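Local coordinates for enoyl-acyl carrier protein reductase (Uncultured bacterium, PDB 6KIA) that probably catalyses the NADH-dependent reduction of enoyl-acyl carrier protein substrates in fatty acid synthesis, as an enoyl-acyl carrier protein reductase of the Rossmann superfamily, at residues T102-D107 with W120-K125; S112-K117 with R185-S190; K140-L145 with L214-G219. All blocks are in the same frame, centred on the assembly; numbering follows the deposited sequence.

Contact 1 of 3, residues T102-D107 with W120-K125; sequences TDLLAD and WAHIEK
Leu104 reaches from the short helix 101-105 to His122 and Ile123, in the first turn of the long helix 120-146. It carries this side of the contact alone. The Leu104 CB points toward the other helix but does not touch it. CG sits anti to the carbonyl carbon (chi1 -63°), which sends the branches across the gap. CG itself comes no closer than 4.4 Å to His122 CD2. The second torsion (-168°) puts CD1 anti to CA, so this methyl extends farthest across and makes both contacts. CD1 lies 3.9 Å from His122 CD2. It meets the imidazole at its edge, near the ring plane, and not over a face. The same methyl lies 4.0 Å from Ile123 CG1. Seen from CD1, these two partners lie about at right angles. The methyl therefore fills the angle between ring edge and aliphatic chain. Leu104 CD2 is farther off, 4.5 Å from His122 CD2.

The His122 CG is anti to its backbone N (chi1 -175°), and this carries the ring toward helix 101-105, where its CD2 edge meets Leu104. The polar side of the ring is used differently: NE2 is hydrogen-bonded to Pro99 O, which should help fix the ring's rotation. Ile123 is buried and also touches Leu200 of helix 196-219. Leu105, next to Leu104, packs on Leu197 of that same helix. No hydrogen bond joins the two segments, and the closest CA pair, Leu104 and Ile123, is 8.8 Å apart. The contact is thus a light apolar one. It is a local helix-loop-helix packing within the connection from strand 80-83 to strand 155-159, the long crossover that passes from one half of a Rossmann-type sheet to the other.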
loop_
_atom_site.group_PDB
_atom_site.type_symbol
_atom_site.label_atom_id
_atom_site.label_comp_id
_atom_site.label_asym_id
_atom_site.label_seq_id
_atom_site.Cartn_x
_atom_site.Cartn_y
_atom_site.Cartn_z
ATOM N N THR A 102 -2.107 11.084 -21.107
ATOM C CA THR A 102 -2.409 12.300 -20.350
ATOM C C THR A 102 -2.822 13.434 -21.303
ATOM O O THR A 102 -3.798 14.159 -21.040
ATOM C CB THR A 102 -1.211 12.743 -19.484
ATOM O OG1 THR A 102 -0.938 11.729 -18.506
ATOM C CG2 THR A 102 -1.539 14.029 -18.753
ATOM N N ASP A 103 -2.099 13.565 -22.412
ATOM C CA ASP A 103 -2.479 14.513 -23.464
ATOM C C ASP A 103 -3.879 14.230 -23.989
ATOM O O ASP A 103 -4.632 15.156 -24.290
ATOM C CB ASP A 103 -1.484 14.483 -24.630
ATOM C CG ASP A 103 -0.132 15.074 -24.268
ATOM O OD1 ASP A 103 -0.089 16.016 -23.448
ATOM O OD2 ASP A 103 0.889 14.612 -24.831
ATOM N N LEU A 104 -4.219 12.950 -24.128
ATOM C CA LEU A 104 -5.531 12.564 -24.644
ATOM C C LEU A 104 -6.627 12.918 -23.636
ATOM O O LEU A 104 -7.803 13.002 -23.990
ATOM C CB LEU A 104 -5.584 11.065 -24.982
ATOM C CG LEU A 104 -4.670 10.511 -26.078
ATOM C CD1 LEU A 104 -5.071 9.087 -26.472
ATOM C CD2 LEU A 104 -4.625 11.425 -27.292
ATOM N N LEU A 105 -6.250 13.114 -22.376
ATOM C CA LEU A 105 -7.244 13.514 -21.378
ATOM C C LEU A 105 -7.443 15.031 -21.298
ATOM O O LEU A 105 -8.384 15.510 -20.656
ATOM C CB LEU A 105 -6.854 12.994 -19.997
ATOM C CG LEU A 105 -6.718 11.485 -19.829
ATOM C CD1 LEU A 105 -6.363 11.128 -18.375
ATOM C CD2 LEU A 105 -7.992 10.793 -20.266
ATOM N N ALA A 106 -6.571 15.775 -21.974
ATOM C CA ALA A 106 -6.456 17.223 -21.786
ATOM C C ALA A 106 -7.716 18.038 -22.063
ATOM O O ALA A 106 -7.907 19.098 -21.465
ATOM C CB ALA A 106 -5.318 17.757 -22.646
ATOM N N ASP A 107 -8.584 17.564 -22.949
ATOM C CA ASP A 107 -9.743 18.376 -23.298
ATOM C C ASP A 107 -11.045 17.818 -22.726
ATOM O O ASP A 107 -12.135 18.270 -23.084
ATOM C CB ASP A 107 -9.832 18.543 -24.816
ATOM C CG ASP A 107 -8.781 19.507 -25.353
ATOM O OD1 ASP A 107 -8.726 20.657 -24.861
ATOM O OD2 ASP A 107 -8.012 19.117 -26.258
ATOM N N TRP A 120 -8.218 3.877 -28.317
ATOM C CA TRP A 120 -7.588 2.794 -27.584
ATOM C C TRP A 120 -6.402 2.180 -28.306
ATOM O O TRP A 120 -5.519 1.626 -27.661
ATOM C CB TRP A 120 -8.613 1.711 -27.244
ATOM C CG TRP A 120 -9.609 2.178 -26.202
ATOM C CD1 TRP A 120 -10.936 2.460 -26.398
ATOM C CD2 TRP A 120 -9.339 2.472 -24.822
ATOM N NE1 TRP A 120 -11.511 2.885 -25.217
ATOM C CE2 TRP A 120 -10.551 2.896 -24.236
ATOM C CE3 TRP A 120 -8.192 2.400 -24.020
ATOM C CZ2 TRP A 120 -10.644 3.253 -22.894
ATOM C CZ3 TRP A 120 -8.292 2.756 -22.681
ATOM C CH2 TRP A 120 -9.507 3.176 -22.136
ATOM N N ALA A 121 -6.366 2.295 -29.632
ATOM C CA ALA A 121 -5.211 1.843 -30.399
ATOM C C ALA A 121 -3.984 2.653 -30.020
ATOM O O ALA A 121 -2.906 2.088 -29.758
ATOM C CB ALA A 121 -5.486 1.949 -31.883
ATOM N N HIS A 122 -4.154 3.974 -29.948
ATOM C CA HIS A 122 -3.039 4.829 -29.578
ATOM C C HIS A 122 -2.638 4.577 -28.120
ATOM O O HIS A 122 -1.446 4.534 -27.796
ATOM C CB HIS A 122 -3.364 6.307 -29.780
ATOM C CG HIS A 122 -2.197 7.208 -29.527
ATOM N ND1 HIS A 122 -1.073 7.209 -30.326
ATOM C CD2 HIS A 122 -1.950 8.093 -28.533
ATOM C CE1 HIS A 122 -0.201 8.083 -29.858
ATOM N NE2 HIS A 122 -0.708 8.631 -28.767
ATOM N N ILE A 123 -3.628 4.389 -27.251
ATOM C CA ILE A 123 -3.323 4.146 -25.845
ATOM C C ILE A 123 -2.517 2.854 -25.707
ATOM O O ILE A 123 -1.616 2.763 -24.871
ATOM C CB ILE A 123 -4.597 4.098 -24.984
ATOM C CG1 ILE A 123 -5.117 5.521 -24.760
ATOM C CG2 ILE A 123 -4.319 3.455 -23.617
ATOM C CD1 ILE A 123 -6.480 5.569 -24.166
ATOM N N GLU A 124 -2.842 1.858 -26.525
ATOM C CA GLU A 124 -2.115 0.594 -26.509
ATOM C C GLU A 124 -0.667 0.795 -26.970
ATOM O O GLU A 124 0.280 0.212 -26.407
ATOM C CB GLU A 124 -2.812 -0.436 -27.396
ATOM C CG GLU A 124 -2.046 -1.750 -27.529
ATOM C CD GLU A 124 -1.699 -2.366 -26.183
ATOM O OE1 GLU A 124 -2.609 -2.529 -25.343
ATOM O OE2 GLU A 124 -0.511 -2.687 -25.963
ATOM N N LYS A 125 -0.494 1.620 -27.999
ATOM C CA LYS A 125 0.858 1.984 -28.426
ATOM C C LYS A 125 1.683 2.612 -27.295
ATOM O O LYS A 125 2.851 2.258 -27.054
ATOM C CB LYS A 125 0.784 2.918 -29.623
ATOM C CG LYS A 125 2.122 3.277 -30.241
ATOM C CD LYS A 125 1.911 4.106 -31.498
ATOM C CE LYS A 125 0.589 3.736 -32.170
ATOM N NZ LYS A 125 0.087 4.778 -33.104
#

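Contact 2 of 3, residues S112-K117 with R185-S190; sequences SWQDDK and RFLSSS
Trp113 and Gln114 meet Leu187 where two loops of the Rossmann-type fold come together. One loop precedes helix 120-146. The other leads into helix 189-194, whose N-cap is Ser188; its OG caps the N of Ala191. At the start of 112-117, Ser112 O accepts a hydrogen bond from Asp115 N and so closes a turn. Trp113 follows and is buried. The indole reaches Leu187 with the edge of its six-membered ring: CZ2 is 3.8 Å from Leu187 CD2, which lies near the ring plane. The two side chains approach head on. Ile174 of helix 169-180 touches both of them. Gln114 is exposed. Its CG lies over one indole face, 3.2 Å above the plane and offset toward the rim. Its amide end makes a looser approach, with NE2 4.3 Å from Leu187 CD1. Past Asp115, Asp116 turns its carboxylate back to the start of the loop. Ser112 OG donates a 2.7 Å hydrogen bond to Asp116 OD2, reaching it on the syn side, 34° out of the carboxylate plane.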
loop_
_atom_site.group_PDB
_atom_site.type_symbol
_atom_site.label_atom_id
_atom_site.label_comp_id
_atom_site.label_asym_id
_atom_site.label_seq_id
_atom_site.Cartn_x
_atom_site.Cartn_y
_atom_site.Cartn_z
ATOM N N SER A 112 -18.055 16.857 -19.902
ATOM C CA SER A 112 -17.870 15.959 -21.042
ATOM C C SER A 112 -17.263 14.609 -20.670
ATOM O O SER A 112 -17.409 13.644 -21.417
ATOM C CB SER A 112 -17.008 16.626 -22.119
ATOM O OG SER A 112 -15.630 16.602 -21.803
ATOM N N TRP A 113 -16.592 14.528 -19.523
ATOM C CA TRP A 113 -15.715 13.385 -19.264
ATOM C C TRP A 113 -16.423 12.024 -19.220
ATOM O O TRP A 113 -15.830 11.022 -19.613
ATOM C CB TRP A 113 -14.935 13.588 -17.956
ATOM C CG TRP A 113 -15.758 13.499 -16.717
ATOM C CD1 TRP A 113 -16.366 14.529 -16.065
ATOM C CD2 TRP A 113 -16.051 12.315 -15.961
ATOM N NE1 TRP A 113 -17.034 14.058 -14.959
ATOM C CE2 TRP A 113 -16.852 12.702 -14.869
ATOM C CE3 TRP A 113 -15.710 10.961 -16.100
ATOM C CZ2 TRP A 113 -17.321 11.791 -13.928
ATOM C CZ3 TRP A 113 -16.185 10.062 -15.174
ATOM C CH2 TRP A 113 -16.973 10.478 -14.091
ATOM N N GLN A 114 -17.679 11.969 -18.777
ATOM C CA GLN A 114 -18.343 10.669 -18.625
ATOM C C GLN A 114 -18.655 10.059 -19.982
ATOM O O GLN A 114 -18.753 8.831 -20.119
ATOM C CB GLN A 114 -19.645 10.780 -17.830
ATOM C CG GLN A 114 -19.477 10.843 -16.341
ATOM C CD GLN A 114 -20.731 10.439 -15.586
ATOM O OE1 GLN A 114 -21.258 9.343 -15.769
ATOM N NE2 GLN A 114 -21.222 11.337 -14.742
ATOM N N ASP A 115 -18.777 10.919 -20.981
ATOM C CA ASP A 115 -19.158 10.474 -22.303
ATOM C C ASP A 115 -17.992 10.502 -23.287
ATOM O O ASP A 115 -18.107 9.964 -24.392
ATOM C CB ASP A 115 -20.293 11.360 -22.816
ATOM C CG ASP A 115 -21.602 11.107 -22.091
ATOM O OD1 ASP A 115 -21.889 9.941 -21.746
ATOM O OD2 ASP A 115 -22.344 12.083 -21.860
ATOM N N ASP A 116 -16.875 11.128 -22.899
ATOM C CA ASP A 116 -15.697 11.192 -23.781
ATOM C C ASP A 116 -15.111 9.811 -24.033
ATOM O O ASP A 116 -15.018 8.984 -23.125
ATOM C CB ASP A 116 -14.619 12.118 -23.205
ATOM C CG ASP A 116 -14.906 13.598 -23.454
ATOM O OD1 ASP A 116 -15.684 13.934 -24.374
ATOM O OD2 ASP A 116 -14.341 14.436 -22.718
ATOM N N LYS A 117 -14.694 9.570 -25.271
ATOM C CA LYS A 117 -14.190 8.253 -25.643
ATOM C C LYS A 117 -12.731 8.382 -26.052
ATOM O O LYS A 117 -12.325 9.409 -26.591
ATOM C CB LYS A 117 -15.021 7.663 -26.782
ATOM C CG LYS A 117 -16.453 7.307 -26.337
ATOM C CD LYS A 117 -16.506 6.449 -25.098
ATOM C CE LYS A 117 -17.951 6.248 -24.705
ATOM N NZ LYS A 117 -18.170 5.426 -23.499
ATOM N N ARG A 185 -23.714 16.170 -4.358
ATOM C CA ARG A 185 -22.322 16.158 -4.772
ATOM C C ARG A 185 -21.749 14.734 -4.795
ATOM O O ARG A 185 -20.620 14.521 -5.250
ATOM C CB ARG A 185 -21.489 17.071 -3.868
ATOM C CG ARG A 185 -20.583 18.005 -4.656
ATOM C CD ARG A 185 -21.401 19.063 -5.384
ATOM N NE ARG A 185 -20.586 19.960 -6.205
ATOM C CZ ARG A 185 -20.353 19.791 -7.506
ATOM N NH1 ARG A 185 -19.604 20.666 -8.164
ATOM N NH2 ARG A 185 -20.878 18.757 -8.148
ATOM N N PHE A 186 -22.549 13.761 -4.362
ATOM C CA PHE A 186 -22.148 12.363 -4.439
ATOM C C PHE A 186 -21.969 11.952 -5.895
ATOM O O PHE A 186 -22.753 12.320 -6.754
ATOM C CB PHE A 186 -23.186 11.440 -3.782
ATOM C CG PHE A 186 -22.940 9.967 -4.050
ATOM C CD1 PHE A 186 -21.932 9.288 -3.390
ATOM C CD2 PHE A 186 -23.706 9.272 -4.977
ATOM C CE1 PHE A 186 -21.687 7.936 -3.638
ATOM C CE2 PHE A 186 -23.466 7.920 -5.234
ATOM C CZ PHE A 186 -22.453 7.256 -4.564
ATOM N N LEU A 187 -20.929 11.177 -6.161
ATOM C CA LEU A 187 -20.713 10.581 -7.475
ATOM C C LEU A 187 -20.270 9.141 -7.262
ATOM O O LEU A 187 -19.318 8.900 -6.533
ATOM C CB LEU A 187 -19.658 11.358 -8.256
ATOM C CG LEU A 187 -19.391 10.943 -9.703
ATOM C CD1 LEU A 187 -20.655 11.002 -10.540
ATOM C CD2 LEU A 187 -18.313 11.847 -10.278
ATOM N N SER A 188 -20.965 8.187 -7.875
ATOM C CA SER A 188 -20.660 6.787 -7.608
ATOM C C SER A 188 -19.360 6.375 -8.281
ATOM O O SER A 188 -19.005 6.899 -9.340
ATOM C CB SER A 188 -21.800 5.875 -8.063
ATOM O OG SER A 188 -21.655 5.516 -9.427
ATOM N N SER A 189 -18.674 5.422 -7.655
ATOM C CA SER A 189 -17.449 4.842 -8.197
ATOM C C SER A 189 -17.681 4.282 -9.603
ATOM O O SER A 189 -16.816 4.386 -10.490
ATOM C CB SER A 189 -16.936 3.747 -7.268
ATOM O OG SER A 189 -17.958 2.793 -7.004
ATOM N N SER A 190 -18.870 3.719 -9.796
ATOM C CA SER A 190 -19.277 3.136 -11.070
ATOM C C SER A 190 -19.264 4.151 -12.203
ATOM O O SER A 190 -18.949 3.802 -13.346
ATOM C CB SER A 190 -20.664 2.511 -10.943
ATOM O OG SER A 190 -20.578 1.302 -10.212
#

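Contact 3 of 3, residues K140-L145 with L214-G219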
loop_
_atom_site.group_PDB
_atom_site.type_symbol
_atom_site.label_atom_id
_atom_site.label_comp_id
_atom_site.label_asym_id
_atom_site.label_seq_id
_atom_site.Cartn_x
_atom_site.Cartn_y
_atom_site.Cartn_z
ATOM N N LYS A 140 18.501 -2.695 -16.398
ATOM C CA LYS A 140 19.587 -1.826 -15.924
ATOM C C LYS A 140 19.885 -1.987 -14.437
ATOM O O LYS A 140 21.037 -2.228 -14.026
ATOM C CB LYS A 140 19.265 -0.355 -16.183
ATOM C CG LYS A 140 20.015 0.331 -17.309
ATOM C CD LYS A 140 20.953 1.355 -16.675
ATOM C CE LYS A 140 21.269 2.522 -17.589
ATOM N NZ LYS A 140 22.067 3.561 -16.865
ATOM N N VAL A 141 18.829 -1.849 -13.639
ATOM C CA VAL A 141 18.946 -1.909 -12.193
ATOM C C VAL A 141 19.470 -3.267 -11.749
ATOM O O VAL A 141 20.381 -3.338 -10.937
ATOM C CB VAL A 141 17.589 -1.645 -11.513
ATOM C CG1 VAL A 141 17.659 -1.986 -10.052
ATOM C CG2 VAL A 141 17.184 -0.191 -11.704
ATOM N N MET A 142 18.932 -4.340 -12.323
ATOM C CA MET A 142 19.322 -5.683 -11.921
ATOM C C MET A 142 20.757 -5.977 -12.350
ATOM O O MET A 142 21.481 -6.723 -11.676
ATOM C CB MET A 142 18.360 -6.723 -12.506
ATOM C CG MET A 142 16.976 -6.659 -11.908
ATOM S SD MET A 142 16.968 -6.871 -10.115
ATOM C CE MET A 142 15.338 -6.239 -9.770
ATOM N N ALA A 143 21.164 -5.406 -13.472
ATOM C CA ALA A 143 22.552 -5.557 -13.924
ATOM C C ALA A 143 23.483 -4.956 -12.888
ATOM O O ALA A 143 24.466 -5.602 -12.470
ATOM C CB ALA A 143 22.759 -4.894 -15.268
ATOM N N GLU A 144 23.131 -3.764 -12.398
ATOM C CA GLU A 144 23.963 -3.118 -11.383
ATOM C C GLU A 144 23.907 -3.834 -10.020
ATOM O O GLU A 144 24.927 -4.008 -9.344
ATOM C CB GLU A 144 23.558 -1.656 -11.226
ATOM C CG GLU A 144 24.557 -0.831 -10.451
ATOM C CD GLU A 144 24.268 0.652 -10.526
ATOM O OE1 GLU A 144 23.785 1.107 -11.582
ATOM O OE2 GLU A 144 24.514 1.358 -9.527
ATOM N N LEU A 145 22.716 -4.266 -9.629
ATOM C CA LEU A 145 22.508 -4.936 -8.358
ATOM C C LEU A 145 23.231 -6.284 -8.304
ATOM O O LEU A 145 23.717 -6.690 -7.254
ATOM C CB LEU A 145 21.018 -5.146 -8.130
ATOM C CG LEU A 145 20.593 -5.702 -6.783
ATOM C CD1 LEU A 145 20.904 -4.727 -5.649
ATOM C CD2 LEU A 145 19.111 -6.036 -6.856
ATOM N N LEU A 214 5.511 -8.424 -11.064
ATOM C CA LEU A 214 5.909 -9.440 -12.027
ATOM C C LEU A 214 7.231 -9.043 -12.665
ATOM O O LEU A 214 8.097 -9.892 -12.862
ATOM C CB LEU A 214 4.848 -9.644 -13.120
ATOM C CG LEU A 214 5.290 -10.612 -14.233
ATOM C CD1 LEU A 214 5.422 -12.037 -13.682
ATOM C CD2 LEU A 214 4.348 -10.572 -15.429
ATOM N N HIS A 215 7.394 -7.759 -12.987
ATOM C CA HIS A 215 8.620 -7.301 -13.631
ATOM C C HIS A 215 9.782 -7.417 -12.671
ATOM O O HIS A 215 10.911 -7.661 -13.081
ATOM C CB HIS A 215 8.481 -5.865 -14.115
ATOM C CG HIS A 215 7.422 -5.706 -15.153
ATOM N ND1 HIS A 215 7.215 -6.645 -16.140
ATOM C CD2 HIS A 215 6.489 -4.741 -15.341
ATOM C CE1 HIS A 215 6.201 -6.264 -16.896
ATOM N NE2 HIS A 215 5.745 -5.112 -16.435
ATOM N N LEU A 216 9.490 -7.272 -11.385
ATOM C CA LEU A 216 10.507 -7.463 -10.367
ATOM C C LEU A 216 10.941 -8.913 -10.308
ATOM O O LEU A 216 12.143 -9.215 -10.330
ATOM C CB LEU A 216 9.970 -7.026 -9.006
ATOM C CG LEU A 216 10.789 -7.459 -7.790
ATOM C CD1 LEU A 216 12.258 -6.987 -7.875
ATOM C CD2 LEU A 216 10.100 -6.981 -6.528
ATOM N N ILE A 217 9.969 -9.813 -10.280
ATOM C CA ILE A 217 10.271 -11.231 -10.170
ATOM C C ILE A 217 11.023 -11.734 -11.415
ATOM O O ILE A 217 12.010 -12.481 -11.313
ATOM C CB ILE A 217 8.988 -12.048 -9.936
ATOM C CG1 ILE A 217 8.465 -11.756 -8.517
ATOM C CG2 ILE A 217 9.274 -13.549 -10.053
ATOM C CD1 ILE A 217 7.047 -12.247 -8.247
ATOM N N GLU A 218 10.539 -11.353 -12.587
ATOM C CA GLU A 218 11.189 -11.766 -13.840
ATOM C C GLU A 218 12.556 -11.112 -14.048
ATOM O O GLU A 218 13.508 -11.752 -14.498
ATOM C CB GLU A 218 10.272 -11.453 -15.021
ATOM C CG GLU A 218 9.162 -12.466 -15.134
ATOM C CD GLU A 218 8.161 -12.117 -16.222
ATOM O OE1 GLU A 218 8.273 -11.039 -16.848
ATOM O OE2 GLU A 218 7.295 -12.961 -16.482
ATOM N N GLY A 219 12.638 -9.829 -13.727
ATOM C CA GLY A 219 13.848 -9.056 -13.920
ATOM C C GLY A 219 14.977 -9.530 -13.017
ATOM O O GLY A 219 16.151 -9.442 -13.396
#
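Met142 fits against the last turn of helix 196-219, with its CG 3.3 Å from Gly219 O. This is the tight part of the contact. Met142 CB is close too, 3.6 Å from the same Gly219 O. The CA atoms of Met142 and Gly219 are only 6.7 Å apart. The Met142 chain then bends at chi2 (-58°). The bend carries its end away from the carbonyl and along to Leu216, where CE is 3.7 Å from Leu216 CD1. The two side chains cross at about a right angle. Leu216 is buried and also packs on Phe157 and His159 of strand 155-159 and on Phe25 of strand 21-25, so this side of the contact faces the sheet.

The Gly219 end is the more open one. Gly219 is partly exposed, while Met142 and Leu216 are both buried. The shortest distance, to Gly219 O, therefore falls at the more open end.

The two helices meet at a steep inclination beside the central sheet of the Rossmann-type fold, and the side chain of Leu216 is about 11 Å from the bound NADH. No hydrogen bond crosses between the segments. The join therefore rests on one methyl-to-methyl contact, CE with Leu216 CD1, and on a methylene close to a carbonyl oxygen.

Overall arrangement
From the N terminus, the chain runs through strands 21-25, 47-56 and 80-83 before it reaches the contacts. Contact 1 closes the short loop between helix 101-105 and helix 120-146. Contact 2 starts inside that loop, at 112-117, and ends at 185-190, so the two cross. They touch only by packing between Asp107 and Ser112. Contact 3 follows contact 1 in series and uses the same helix 120-146, about 28 Å away between centres. It crosses contact 2, since 185-190 falls between 140-145 and 214-219. Contact 1 ties helix 101-105 to the start of helix 120-146, and contact 2 ties their loop to the lead-in of helix 189-194. Contact 3 joins helices 120-146 and 196-219 beside the central sheet.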